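Local structure of citrate synthase (4TVM) at residues I31-L36 with H42-V47; Q111-L116 with S163-L168; E118-F123 with V141-A146; T195-F200 with R220-L225; R320-Q325 with G370-A375. The protein catalyses the condensation of oxaloacetate with acetyl-CoA and water to give citrate and coenzyme A, a reaction of the Krebs cycle. All coordinates share one frame; numbering follows the deposited sequence.

Contact 1: residues I31-L36 with H42-V47; sequences IALGPL and HTTFDV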
# COMPACT_ATOMS: atom_id res chain seq x y z
N ILE A 31 -6.23 -24.18 -10.19
CA ILE A 31 -7.62 -24.63 -10.22
C ILE A 31 -8.51 -23.39 -10.09
O ILE A 31 -8.64 -22.81 -9.00
CB ILE A 31 -7.92 -25.58 -9.05
CG1 ILE A 31 -7.01 -26.82 -9.10
CG2 ILE A 31 -9.39 -26.00 -9.08
CD1 ILE A 31 -6.73 -27.42 -7.75
N ALA A 32 -9.12 -22.98 -11.20
CA ALA A 32 -9.88 -21.74 -11.23
C ALA A 32 -11.10 -21.84 -10.34
O ALA A 32 -12.01 -22.64 -10.59
CB ALA A 32 -10.31 -21.38 -12.65
N LEU A 33 -11.11 -21.05 -9.28
CA LEU A 33 -12.32 -20.88 -8.52
C LEU A 33 -13.25 -20.25 -9.53
O LEU A 33 -12.79 -19.60 -10.47
CB LEU A 33 -12.07 -19.97 -7.33
CG LEU A 33 -11.01 -20.51 -6.37
CD1 LEU A 33 -11.03 -19.72 -5.07
CD2 LEU A 33 -11.20 -22.00 -6.11
N GLY A 34 -14.54 -20.52 -9.41
CA GLY A 34 -15.51 -19.94 -10.32
C GLY A 34 -16.08 -18.75 -9.60
O GLY A 34 -15.33 -17.97 -9.01
N PRO A 35 -17.41 -18.59 -9.67
CA PRO A 35 -18.14 -17.85 -8.64
C PRO A 35 -18.36 -18.78 -7.44
O PRO A 35 -19.45 -19.33 -7.24
CB PRO A 35 -19.44 -17.42 -9.34
CG PRO A 35 -19.54 -18.23 -10.60
CD PRO A 35 -18.20 -18.83 -10.89
N LEU A 36 -17.30 -18.97 -6.66
CA LEU A 36 -17.30 -20.00 -5.63
C LEU A 36 -18.40 -19.85 -4.59
O LEU A 36 -18.96 -20.85 -4.17
CB LEU A 36 -15.94 -20.11 -4.94
CG LEU A 36 -15.81 -21.19 -3.85
CD1 LEU A 36 -16.16 -22.58 -4.36
CD2 LEU A 36 -14.42 -21.19 -3.27
N HIS A 42 -19.60 -20.82 -0.08
CA HIS A 42 -18.38 -21.12 0.65
C HIS A 42 -17.20 -20.31 0.10
O HIS A 42 -17.23 -19.88 -1.05
CB HIS A 42 -18.10 -22.61 0.53
CG HIS A 42 -18.86 -23.45 1.51
ND1 HIS A 42 -20.14 -23.92 1.27
CD2 HIS A 42 -18.51 -23.93 2.73
CE1 HIS A 42 -20.54 -24.63 2.31
NE2 HIS A 42 -19.57 -24.66 3.20
N THR A 43 -16.19 -20.11 0.94
CA THR A 43 -14.94 -19.48 0.53
C THR A 43 -13.75 -20.38 0.80
O THR A 43 -13.83 -21.32 1.60
CB THR A 43 -14.64 -18.19 1.33
OG1 THR A 43 -14.63 -18.48 2.73
CG2 THR A 43 -15.66 -17.10 1.03
N THR A 44 -12.64 -20.10 0.12
CA THR A 44 -11.37 -20.71 0.49
C THR A 44 -10.84 -19.89 1.64
O THR A 44 -11.06 -18.69 1.71
CB THR A 44 -10.35 -20.73 -0.67
OG1 THR A 44 -10.06 -19.39 -1.09
CG2 THR A 44 -10.88 -21.56 -1.87
N PHE A 45 -10.16 -20.54 2.56
CA PHE A 45 -9.43 -19.84 3.61
C PHE A 45 -7.96 -20.21 3.41
O PHE A 45 -7.64 -21.37 3.32
CB PHE A 45 -9.96 -20.28 4.96
CG PHE A 45 -9.22 -19.70 6.13
CD1 PHE A 45 -9.37 -18.36 6.47
CD2 PHE A 45 -8.41 -20.51 6.93
CE1 PHE A 45 -8.69 -17.83 7.55
CE2 PHE A 45 -7.73 -19.98 8.02
CZ PHE A 45 -7.87 -18.64 8.33
N ASP A 46 -7.08 -19.22 3.28
CA ASP A 46 -5.65 -19.46 3.02
C ASP A 46 -4.78 -18.37 3.61
O ASP A 46 -4.56 -17.34 2.99
CB ASP A 46 -5.38 -19.49 1.52
CG ASP A 46 -3.97 -19.97 1.18
OD1 ASP A 46 -3.28 -20.55 2.05
OD2 ASP A 46 -3.57 -19.80 0.03
N VAL A 47 -4.27 -18.60 4.81
CA VAL A 47 -3.41 -17.63 5.47
C VAL A 47 -2.27 -17.14 4.57
O VAL A 47 -1.56 -17.94 3.98
CB VAL A 47 -2.77 -18.22 6.74
CG1 VAL A 47 -1.90 -17.18 7.44
CG2 VAL A 47 -3.86 -18.78 7.67

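Contact 2: residues Q111-L116 with S163-L168; sequences QRHTML and STIRLL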
# COMPACT_ATOMS: atom_id res chain seq x y z
N GLN A 111 18.31 9.33 -18.81
CA GLN A 111 19.43 10.16 -18.38
C GLN A 111 19.01 11.62 -18.36
O GLN A 111 19.55 12.42 -17.61
CB GLN A 111 20.66 9.97 -19.29
CG GLN A 111 21.99 10.07 -18.58
CD GLN A 111 22.13 9.09 -17.41
OE1 GLN A 111 22.43 9.48 -16.29
NE2 GLN A 111 21.90 7.81 -17.68
N ARG A 112 18.01 11.96 -19.16
CA ARG A 112 17.58 13.35 -19.28
C ARG A 112 16.42 13.69 -18.31
O ARG A 112 15.96 14.82 -18.32
CB ARG A 112 17.30 13.73 -20.77
CG ARG A 112 16.18 12.97 -21.47
CD ARG A 112 16.13 13.20 -22.99
NE ARG A 112 14.94 12.55 -23.60
CZ ARG A 112 13.67 12.99 -23.47
NH1 ARG A 112 13.41 14.08 -22.78
NH2 ARG A 112 12.66 12.33 -24.04
N HIS A 113 16.00 12.76 -17.45
CA HIS A 113 14.93 13.01 -16.46
C HIS A 113 15.33 12.82 -14.99
O HIS A 113 14.47 12.64 -14.12
CB HIS A 113 13.71 12.12 -16.74
CG HIS A 113 12.93 12.52 -17.95
ND1 HIS A 113 13.37 12.29 -19.23
CD2 HIS A 113 11.73 13.13 -18.07
CE1 HIS A 113 12.48 12.74 -20.09
NE2 HIS A 113 11.47 13.25 -19.42
N THR A 114 16.63 12.89 -14.70
CA THR A 114 17.11 12.58 -13.37
C THR A 114 17.06 13.75 -12.43
O THR A 114 17.23 13.57 -11.21
CB THR A 114 18.56 12.13 -13.39
OG1 THR A 114 19.31 13.03 -14.20
CG2 THR A 114 18.69 10.72 -13.94
N MET A 115 16.89 14.95 -12.97
CA MET A 115 16.79 16.12 -12.12
C MET A 115 15.35 16.26 -11.67
O MET A 115 14.44 16.15 -12.48
CB MET A 115 17.21 17.36 -12.88
CG MET A 115 17.92 18.37 -11.99
SD MET A 115 18.60 19.79 -12.86
CE MET A 115 20.04 19.00 -13.64
N LEU A 116 15.16 16.47 -10.36
CA LEU A 116 13.89 16.86 -9.79
C LEU A 116 13.63 18.34 -10.03
O LEU A 116 14.56 19.15 -10.07
CB LEU A 116 13.88 16.72 -8.26
CG LEU A 116 14.51 15.53 -7.57
CD1 LEU A 116 14.31 15.66 -6.08
CD2 LEU A 116 13.89 14.25 -8.06
N SER A 163 5.87 8.61 -17.00
CA SER A 163 6.11 8.41 -15.57
C SER A 163 6.80 7.10 -15.22
O SER A 163 7.28 6.93 -14.09
CB SER A 163 4.83 8.60 -14.72
OG SER A 163 3.78 7.72 -15.09
N THR A 164 6.86 6.15 -16.15
CA THR A 164 7.78 5.00 -15.97
C THR A 164 9.20 5.55 -16.01
O THR A 164 10.02 5.25 -15.15
CB THR A 164 7.56 3.95 -17.05
OG1 THR A 164 6.39 3.19 -16.71
CG2 THR A 164 8.78 3.02 -17.22
N ILE A 165 9.45 6.41 -16.98
CA ILE A 165 10.75 7.04 -17.13
C ILE A 165 11.08 7.89 -15.92
O ILE A 165 12.12 7.71 -15.29
CB ILE A 165 10.82 7.89 -18.42
CG1 ILE A 165 10.54 7.03 -19.66
CG2 ILE A 165 12.19 8.49 -18.58
CD1 ILE A 165 11.33 5.71 -19.68
N ARG A 166 10.19 8.83 -15.62
CA ARG A 166 10.36 9.70 -14.45
C ARG A 166 10.70 8.94 -13.17
O ARG A 166 11.50 9.40 -12.36
CB ARG A 166 9.10 10.50 -14.23
CG ARG A 166 9.16 11.89 -14.81
CD ARG A 166 7.81 12.40 -15.22
NE ARG A 166 7.95 13.73 -15.76
CZ ARG A 166 6.94 14.50 -16.13
NH1 ARG A 166 5.68 14.07 -16.01
NH2 ARG A 166 7.18 15.72 -16.62
N LEU A 167 10.08 7.79 -12.96
CA LEU A 167 10.37 6.99 -11.75
C LEU A 167 11.73 6.34 -11.81
O LEU A 167 12.46 6.36 -10.83
CB LEU A 167 9.31 5.90 -11.55
CG LEU A 167 8.11 6.30 -10.70
CD1 LEU A 167 6.90 5.43 -11.00
CD2 LEU A 167 8.48 6.18 -9.23
N LEU A 168 12.06 5.75 -12.94
CA LEU A 168 13.35 5.08 -13.05
C LEU A 168 14.49 6.08 -12.95
O LEU A 168 15.55 5.76 -12.41
CB LEU A 168 13.45 4.33 -14.38
CG LEU A 168 12.68 3.03 -14.43
CD1 LEU A 168 12.59 2.59 -15.88
CD2 LEU A 168 13.39 1.98 -13.58

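Contact 3: residues E118-F123 with V141-A146; sequences EDLKRF and VNALSA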
# COMPACT_ATOMS: atom_id res chain seq x y z
N GLU A 118 13.18 21.83 -8.90
CA GLU A 118 13.81 22.54 -7.79
C GLU A 118 12.96 22.66 -6.51
O GLU A 118 13.51 22.61 -5.40
CB GLU A 118 14.22 23.94 -8.22
CG GLU A 118 15.63 24.02 -8.78
CD GLU A 118 16.66 23.69 -7.74
OE1 GLU A 118 17.28 22.61 -7.86
OE2 GLU A 118 16.81 24.47 -6.78
N ASP A 119 11.65 22.87 -6.66
CA ASP A 119 10.75 22.87 -5.50
C ASP A 119 10.68 21.52 -4.79
O ASP A 119 10.61 21.45 -3.56
CB ASP A 119 9.35 23.30 -5.89
CG ASP A 119 9.25 24.77 -6.19
OD1 ASP A 119 10.25 25.50 -6.16
OD2 ASP A 119 8.11 25.19 -6.48
N LEU A 120 10.70 20.45 -5.58
CA LEU A 120 10.72 19.10 -5.01
C LEU A 120 12.04 18.83 -4.37
O LEU A 120 12.12 18.15 -3.36
CB LEU A 120 10.43 18.03 -6.05
CG LEU A 120 10.35 16.64 -5.39
CD1 LEU A 120 9.17 16.57 -4.45
CD2 LEU A 120 10.28 15.52 -6.42
N LYS A 121 13.09 19.39 -4.92
CA LYS A 121 14.39 19.40 -4.23
C LYS A 121 14.32 20.12 -2.91
O LYS A 121 14.71 19.58 -1.90
CB LYS A 121 15.43 20.08 -5.09
CG LYS A 121 16.85 19.79 -4.69
CD LYS A 121 17.79 20.84 -5.24
CE LYS A 121 19.24 20.52 -4.95
NZ LYS A 121 19.95 21.70 -4.43
N ARG A 122 13.79 21.36 -2.93
CA ARG A 122 13.65 22.19 -1.73
C ARG A 122 12.80 21.54 -0.63
O ARG A 122 13.10 21.67 0.54
CB ARG A 122 13.04 23.53 -2.10
CG ARG A 122 14.01 24.57 -2.64
CD ARG A 122 13.26 25.69 -3.36
NE ARG A 122 12.16 26.21 -2.55
CZ ARG A 122 11.32 27.18 -2.94
NH1 ARG A 122 11.45 27.75 -4.14
NH2 ARG A 122 10.36 27.58 -2.12
N PHE A 123 11.72 20.87 -1.02
CA PHE A 123 10.84 20.12 -0.12
C PHE A 123 11.55 19.18 0.84
O PHE A 123 11.04 18.89 1.90
CB PHE A 123 9.91 19.32 -1.01
CG PHE A 123 8.89 18.50 -0.28
CD1 PHE A 123 9.16 17.19 0.07
CD2 PHE A 123 7.62 19.00 -0.07
CE1 PHE A 123 8.20 16.40 0.68
CE2 PHE A 123 6.65 18.23 0.55
CZ PHE A 123 6.94 16.91 0.92
N VAL A 141 7.91 10.36 -2.60
CA VAL A 141 7.28 9.66 -3.69
C VAL A 141 5.79 9.99 -3.81
O VAL A 141 5.30 10.22 -4.91
CB VAL A 141 7.49 8.16 -3.51
CG1 VAL A 141 6.76 7.36 -4.59
CG2 VAL A 141 8.98 7.87 -3.56
N ASN A 142 5.07 10.00 -2.71
CA ASN A 142 3.68 10.49 -2.74
C ASN A 142 3.60 11.92 -3.28
O ASN A 142 2.71 12.23 -4.09
CB ASN A 142 3.07 10.38 -1.36
CG ASN A 142 2.75 8.93 -1.00
OD1 ASN A 142 1.83 8.32 -1.57
ND2 ASN A 142 3.54 8.36 -0.09
N ALA A 143 4.56 12.76 -2.91
CA ALA A 143 4.59 14.14 -3.36
C ALA A 143 4.84 14.31 -4.88
O ALA A 143 4.61 15.39 -5.46
CB ALA A 143 5.63 14.92 -2.58
N LEU A 144 5.31 13.26 -5.54
CA LEU A 144 5.54 13.33 -7.00
C LEU A 144 4.31 13.70 -7.78
O LEU A 144 4.41 14.33 -8.82
CB LEU A 144 5.97 11.96 -7.52
CG LEU A 144 7.39 11.58 -7.21
CD1 LEU A 144 7.58 10.10 -7.46
CD2 LEU A 144 8.34 12.41 -8.08
N SER A 145 3.15 13.23 -7.32
CA SER A 145 1.91 13.51 -7.98
C SER A 145 1.60 15.00 -7.87
O SER A 145 0.88 15.55 -8.69
CB SER A 145 0.79 12.69 -7.37
OG SER A 145 1.00 11.30 -7.61
N ALA A 146 2.17 15.66 -6.87
CA ALA A 146 2.08 17.11 -6.77
C ALA A 146 2.90 17.85 -7.83
O ALA A 146 2.60 19.00 -8.13
CB ALA A 146 2.49 17.57 -5.36

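Contact 4: residues T195-F200 with R220-L225; sequences TLVENF and RALDML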
# COMPACT_ATOMS: atom_id res chain seq x y z
N THR A 195 26.87 7.07 -15.77
CA THR A 195 25.87 6.04 -15.77
C THR A 195 24.90 6.38 -14.65
O THR A 195 25.23 7.16 -13.78
CB THR A 195 26.66 4.74 -15.54
OG1 THR A 195 27.01 4.18 -16.80
CG2 THR A 195 25.94 3.74 -14.78
N LEU A 196 23.69 5.82 -14.71
CA LEU A 196 22.69 6.09 -13.72
C LEU A 196 23.20 5.60 -12.38
O LEU A 196 23.12 6.33 -11.40
CB LEU A 196 21.39 5.37 -14.05
CG LEU A 196 20.32 5.39 -12.94
CD1 LEU A 196 19.45 6.66 -12.99
CD2 LEU A 196 19.41 4.16 -13.01
N VAL A 197 23.71 4.38 -12.35
CA VAL A 197 24.19 3.75 -11.12
C VAL A 197 25.42 4.48 -10.62
O VAL A 197 25.59 4.67 -9.42
CB VAL A 197 24.54 2.26 -11.35
CG1 VAL A 197 25.23 1.66 -10.12
CG2 VAL A 197 23.30 1.45 -11.68
N GLU A 198 26.30 4.87 -11.53
CA GLU A 198 27.53 5.56 -11.12
C GLU A 198 27.16 6.96 -10.65
O GLU A 198 27.72 7.49 -9.70
CB GLU A 198 28.55 5.60 -12.29
CG GLU A 198 29.89 6.23 -11.95
CD GLU A 198 30.90 6.15 -13.09
OE1 GLU A 198 30.51 5.71 -14.22
OE2 GLU A 198 32.08 6.52 -12.85
N ASN A 199 26.20 7.56 -11.32
CA ASN A 199 25.76 8.87 -10.93
C ASN A 199 25.00 8.81 -9.60
O ASN A 199 25.03 9.75 -8.80
CB ASN A 199 24.86 9.42 -12.01
CG ASN A 199 24.32 10.75 -11.65
OD1 ASN A 199 25.07 11.69 -11.52
ND2 ASN A 199 23.00 10.83 -11.44
N PHE A 200 24.30 7.70 -9.36
CA PHE A 200 23.64 7.52 -8.08
C PHE A 200 24.66 7.53 -6.96
O PHE A 200 24.43 8.12 -5.91
CB PHE A 200 22.80 6.24 -8.04
CG PHE A 200 22.47 5.81 -6.64
CD1 PHE A 200 21.60 6.56 -5.85
CD2 PHE A 200 23.03 4.66 -6.10
CE1 PHE A 200 21.31 6.18 -4.55
CE2 PHE A 200 22.73 4.27 -4.81
CZ PHE A 200 21.88 5.03 -4.03
N ARG A 220 30.18 -1.90 -10.38
CA ARG A 220 29.77 -3.17 -10.93
C ARG A 220 29.12 -3.94 -9.82
O ARG A 220 28.16 -4.64 -10.04
CB ARG A 220 30.97 -3.92 -11.47
CG ARG A 220 30.77 -5.43 -11.62
CD ARG A 220 31.40 -5.96 -12.90
NE ARG A 220 31.24 -7.42 -13.03
CZ ARG A 220 32.08 -8.33 -12.54
NH1 ARG A 220 33.18 -7.96 -11.87
NH2 ARG A 220 31.84 -9.62 -12.70
N ALA A 221 29.61 -3.78 -8.60
CA ALA A 221 29.01 -4.50 -7.51
C ALA A 221 27.58 -4.01 -7.23
O ALA A 221 26.69 -4.80 -7.01
CB ALA A 221 29.84 -4.34 -6.27
N LEU A 222 27.37 -2.70 -7.25
CA LEU A 222 26.03 -2.18 -7.01
C LEU A 222 25.09 -2.50 -8.16
O LEU A 222 23.95 -2.91 -7.95
CB LEU A 222 26.08 -0.68 -6.80
CG LEU A 222 24.80 -0.14 -6.20
CD1 LEU A 222 24.63 -0.72 -4.81
CD2 LEU A 222 24.83 1.38 -6.21
N ASP A 223 25.59 -2.32 -9.38
CA ASP A 223 24.79 -2.59 -10.58
C ASP A 223 24.30 -4.02 -10.60
O ASP A 223 23.12 -4.29 -10.80
CB ASP A 223 25.61 -2.31 -11.83
CG ASP A 223 24.75 -2.18 -13.07
OD1 ASP A 223 24.23 -3.20 -13.53
OD2 ASP A 223 24.58 -1.06 -13.57
N MET A 224 25.21 -4.95 -10.35
CA MET A 224 24.83 -6.35 -10.27
C MET A 224 23.77 -6.56 -9.21
O MET A 224 22.76 -7.22 -9.45
CB MET A 224 26.05 -7.21 -9.98
CG MET A 224 25.79 -8.69 -10.13
SD MET A 224 27.30 -9.69 -10.04
CE MET A 224 27.31 -10.10 -8.29
N LEU A 225 24.00 -6.01 -8.02
CA LEU A 225 23.09 -6.25 -6.90
C LEU A 225 21.63 -5.78 -7.14
O LEU A 225 20.69 -6.35 -6.59
CB LEU A 225 23.66 -5.59 -5.65
CG LEU A 225 24.32 -6.55 -4.66
CD1 LEU A 225 25.16 -5.77 -3.67
CD2 LEU A 225 23.24 -7.34 -3.95

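Contact 5: residues R320-Q325 with G370-A375; sequences RIVKEQ and GLIYRA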
# COMPACT_ATOMS: atom_id res chain seq x y z
N ARG A 320 24.14 -17.54 -4.05
CA ARG A 320 25.46 -18.02 -4.43
C ARG A 320 26.25 -16.95 -5.18
O ARG A 320 27.46 -16.80 -4.98
CB ARG A 320 25.33 -19.27 -5.31
CG ARG A 320 24.18 -20.20 -4.95
CD ARG A 320 24.50 -21.65 -5.29
NE ARG A 320 25.07 -21.79 -6.63
CZ ARG A 320 25.13 -22.93 -7.31
NH1 ARG A 320 24.65 -24.07 -6.82
NH2 ARG A 320 25.68 -22.92 -8.52
N ILE A 321 25.58 -16.22 -6.06
CA ILE A 321 26.23 -15.13 -6.77
C ILE A 321 26.65 -14.11 -5.74
O ILE A 321 27.76 -13.58 -5.79
CB ILE A 321 25.32 -14.48 -7.81
CG1 ILE A 321 25.03 -15.45 -8.95
CG2 ILE A 321 25.96 -13.23 -8.39
CD1 ILE A 321 23.66 -15.23 -9.58
N VAL A 322 25.78 -13.85 -4.78
CA VAL A 322 26.03 -12.82 -3.79
C VAL A 322 27.23 -13.13 -2.88
O VAL A 322 28.05 -12.25 -2.63
CB VAL A 322 24.76 -12.51 -2.96
CG1 VAL A 322 25.08 -11.51 -1.87
CG2 VAL A 322 23.67 -11.94 -3.86
N LYS A 323 27.37 -14.37 -2.41
CA LYS A 323 28.53 -14.75 -1.61
C LYS A 323 29.83 -14.48 -2.37
O LYS A 323 30.84 -14.06 -1.79
CB LYS A 323 28.47 -16.21 -1.20
CG LYS A 323 29.62 -16.63 -0.31
CD LYS A 323 29.57 -18.11 0.05
CE LYS A 323 30.76 -18.52 0.90
NZ LYS A 323 31.07 -19.98 0.82
N GLU A 324 29.78 -14.71 -3.67
CA GLU A 324 30.92 -14.54 -4.54
C GLU A 324 31.37 -13.08 -4.58
O GLU A 324 32.55 -12.78 -4.35
CB GLU A 324 30.55 -15.02 -5.95
CG GLU A 324 31.62 -15.82 -6.66
CD GLU A 324 31.51 -15.70 -8.17
OE1 GLU A 324 30.38 -15.86 -8.71
OE2 GLU A 324 32.56 -15.43 -8.80
N GLN A 325 30.44 -12.18 -4.86
CA GLN A 325 30.78 -10.77 -4.91
C GLN A 325 31.10 -10.28 -3.49
O GLN A 325 31.93 -9.41 -3.30
CB GLN A 325 29.65 -9.95 -5.55
CG GLN A 325 30.10 -8.65 -6.20
CD GLN A 325 30.73 -8.83 -7.56
OE1 GLN A 325 30.65 -9.91 -8.16
NE2 GLN A 325 31.37 -7.77 -8.07
N GLY A 370 23.85 -7.49 3.13
CA GLY A 370 24.02 -6.47 4.15
C GLY A 370 25.47 -6.05 4.27
O GLY A 370 25.80 -4.85 4.29
N LEU A 371 26.33 -7.05 4.32
CA LEU A 371 27.76 -6.84 4.50
C LEU A 371 28.30 -6.05 3.36
O LEU A 371 29.05 -5.10 3.57
CB LEU A 371 28.49 -8.17 4.57
CG LEU A 371 27.83 -9.16 5.53
CD1 LEU A 371 28.61 -10.47 5.54
CD2 LEU A 371 27.70 -8.56 6.92
N ILE A 372 27.90 -6.43 2.15
CA ILE A 372 28.33 -5.72 0.94
C ILE A 372 27.92 -4.26 1.00
O ILE A 372 28.75 -3.35 0.91
CB ILE A 372 27.72 -6.35 -0.32
CG1 ILE A 372 28.23 -7.79 -0.47
CG2 ILE A 372 28.10 -5.55 -1.56
CD1 ILE A 372 27.77 -8.46 -1.74
N TYR A 373 26.63 -4.01 1.14
CA TYR A 373 26.16 -2.62 1.20
C TYR A 373 26.99 -1.86 2.22
O TYR A 373 27.46 -0.78 1.93
CB TYR A 373 24.70 -2.55 1.64
CG TYR A 373 23.67 -2.90 0.60
CD1 TYR A 373 23.89 -2.65 -0.76
CD2 TYR A 373 22.43 -3.40 0.99
CE1 TYR A 373 22.90 -2.92 -1.70
CE2 TYR A 373 21.44 -3.69 0.06
CZ TYR A 373 21.68 -3.45 -1.28
OH TYR A 373 20.70 -3.74 -2.21
N ARG A 374 27.16 -2.43 3.41
CA ARG A 374 27.97 -1.76 4.43
C ARG A 374 29.39 -1.60 3.94
O ARG A 374 30.00 -0.55 4.15
CB ARG A 374 27.98 -2.54 5.76
CG ARG A 374 28.93 -1.90 6.76
CD ARG A 374 28.88 -2.57 8.12
NE ARG A 374 29.59 -1.77 9.11
CZ ARG A 374 29.09 -0.69 9.72
NH1 ARG A 374 27.87 -0.23 9.44
NH2 ARG A 374 29.82 -0.06 10.63
N ALA A 375 29.92 -2.64 3.30
CA ALA A 375 31.23 -2.60 2.66
C ALA A 375 31.38 -1.44 1.68
O ALA A 375 32.43 -0.83 1.61
CB ALA A 375 31.52 -3.92 1.94

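Contact 1: residues I31-L36 with H42-V47
L33 and L36 close on T44 and the backbone of H42, joining a turn that follows one strand to the strand after it. The apolar part centres on the methyl of T44. L33 comes at it tip to tip, CD1 lying 3.7 Å from T44 CG2. L36 approaches the same methyl at a slant, with its CD2 3.8 Å from T44 CG2. The T44 methyl lies anti to its own carbonyl carbon, and in this position it meets both leucines. Van der Waals contact with the backbone makes up the rest: L36 CG is 3.4 Å from H42 O. The first torsion of L36 helps to put it there, CG standing anti to the backbone N (chi1 -179°). No hydrogen bond crosses between 31-36 and 42-47. The imidazole of H42 leads away from L36, its ND1 hydrogen-bonded to T40 O and its ring meeting Y12. T44 OG1 makes a weak hydrogen bond to T52 OG1 of the second subunit. Strands 29-32 and 42-45 both pair in parallel with that subunit, so the sheet runs on across the dimer interface, while T43 and F45 pack on strand 414-417.

Contact 2: residues Q111-L116 with S163-L168
H113, in the loop between helix 100-111 and helix 118-122, lays its imidazole against helix 159-182 of the helical body, where I165 and R166 receive it. The apolar contact is a methyl on an aromatic face: CG2 of I165 lies over one face of the ring, toward the rim, 4.0 Å from H113 ND1. In I165 this branch stands anti to the backbone N, while CG1 carries the longer arm away from the histidine. R166 adds the aliphatic part of its side chain, with CG 4.3 Å from H113 CD2 and approaching obliquely. The backbones come near here too, the CA atoms of H113 and R166 being 6.0 Å apart. No hydrogen bond crosses between 111-116 and 163-168.

The polar groups find their partners elsewhere. H113 ND1 is hydrogen-bonded to R109 O near the end of helix 100-111, which should help to hold the rotation of the ring. R166 NH2 forms a salt bridge with D150. On the loop side, the guanidinium of R112 turns a face toward H113 ND1, its NH2 lying at the imidazole edge, in the plane of the ring.

A carbonyl partner at ND1 implies that this nitrogen carries a proton. H113 NE2 and R166 NE are 5.1 Å apart and R112 is close as well; the nearby arginines may disfavour a second proton on the imidazole, though R166 is partly neutralised by D150.

Contact 3: residues E118-F123 with V141-A146
L120 and F123 pack on A143 and L144 in a helix-helix contact of the largely alpha-helical citrate synthase fold, beside the dimer interface. The close side is wholly apolar and buried. L120 splits its branches: CD2 meets CD2 of L144 at 4.0 Å, and CD1 lies against the methyl of A143. CG of L120 stands anti to its backbone N (chi1 -175°), which carries both methyls across to the other helix. The two leucines meet at a slant; L144 starts out away from the other helix and its end comes back. The ring of F123 packs on A143 beside L120. F123 continues into the interface, meeting F123 and, edge-to-face, F127, both of the second subunit. Helix 133-147 is kinked here, with A146 N bonded to A143 O instead of to N142 O.

Away from this patch helix 118-122 is polar and more exposed at E118 and R122. R122 and D119 pair by charge alone, the carboxylate oxygen lying well out of the guanidinium plane, while E118 and K121 both bond to Y189. At the inner end, A143 CB sits over one face of the F123 ring, 4.2 Å from CZ.

Contact 4: residues T195-F200 with R220-L225
A steep helix-helix crossing sets V197 and F200 of helix 196-205 against L222 and D223 of helix 216-229. The axes of the short segments 196-200 and 220-225 pass 9.7 Å apart, with 117° between their N-to-C directions. V197 uses each of its methyls. CG1, anti to the backbone N, reaches CD2 of L222 at 3.9 Å, while CG2 lies 3.4 Å from D223 OD2. The same L222 methyl also touches F200: CD2 of L222 stands in the plane of the phenyl ring at its edge, 3.7 Å from F200 CD2, the two side chains crossing nearly at right angles. That one methyl therefore serves two partners, which approach it from directions about 90° apart. Beyond the pair, F200 packs on L386 and L389 of helix 383-403.

In the carboxylate of D223, OD2 leans on the valine, whereas OD1 bonds to the backbone N of F85, the first residue of helix 85-94. That helix start would probably stabilise the charged aspartate and lower its pKa. Apolar packing thus joins the two helices, and the acid links helix 216-229 to helix 85-94.

Contact 5: residues R320-Q325 with G370-A375
I372 starts toward helix 317-329 and touches it with a single carbon, CD1, the end of its longer branch. Its chain is extended: CG1 is anti to the carbonyl carbon and CD1 continues trans (chi2 -175°), which pushes the terminal methyl forward to the facing helix. CD1 comes down beside V322, 4.1 Å from V322 CG1 and 3.9 Å from V322 O. The two side chains slant across one another rather than meeting end on, since the valine leaves its helix to one side of the isoleucine. A turn further along, Q325 offers its backbone, with its carbonyl carbon 4.2 Å from I372 CD1. Its amide end bends away from the isoleucine, toward helix 216-229, where Q325 packs on M224. The contact is small, buried and purely van der Waals, with no hydrogen bond between 320-325 and 370-375. V322 lies about 8 Å, side chain to side chain, from the active-site residue D366, and about 9 Å from bound oxaloacetate. Helix 216-229 packs against both partners, through L228 on V322 and L225 on I372, and helix 270-281 meets L371, Y373 and R374 of helix 367-375.

In the fold
From the N terminus, contact 1 comes first, with five residues between its segments, in the connection from strand 29-32 to strand 42-45, about 27 Å or more (nearest atoms) from the others. Contact 2 brackets 46 residues, bringing the loop before helix 118-122 onto helix 159-182. Contact 3 falls within that span, and L116 packs on K121 where the two touch. Contacts 4 and 5 follow in series, spanning 19 and 44 residues. L196 packs on Q111, T114 and L168, joining contacts 4 and 2, while M224 and L225 pack on I321, Q325 and I372 of contact 5. The touches run from contact 3 through 2 and 4 to 5; contacts 1 and 3 both reach the second subunit.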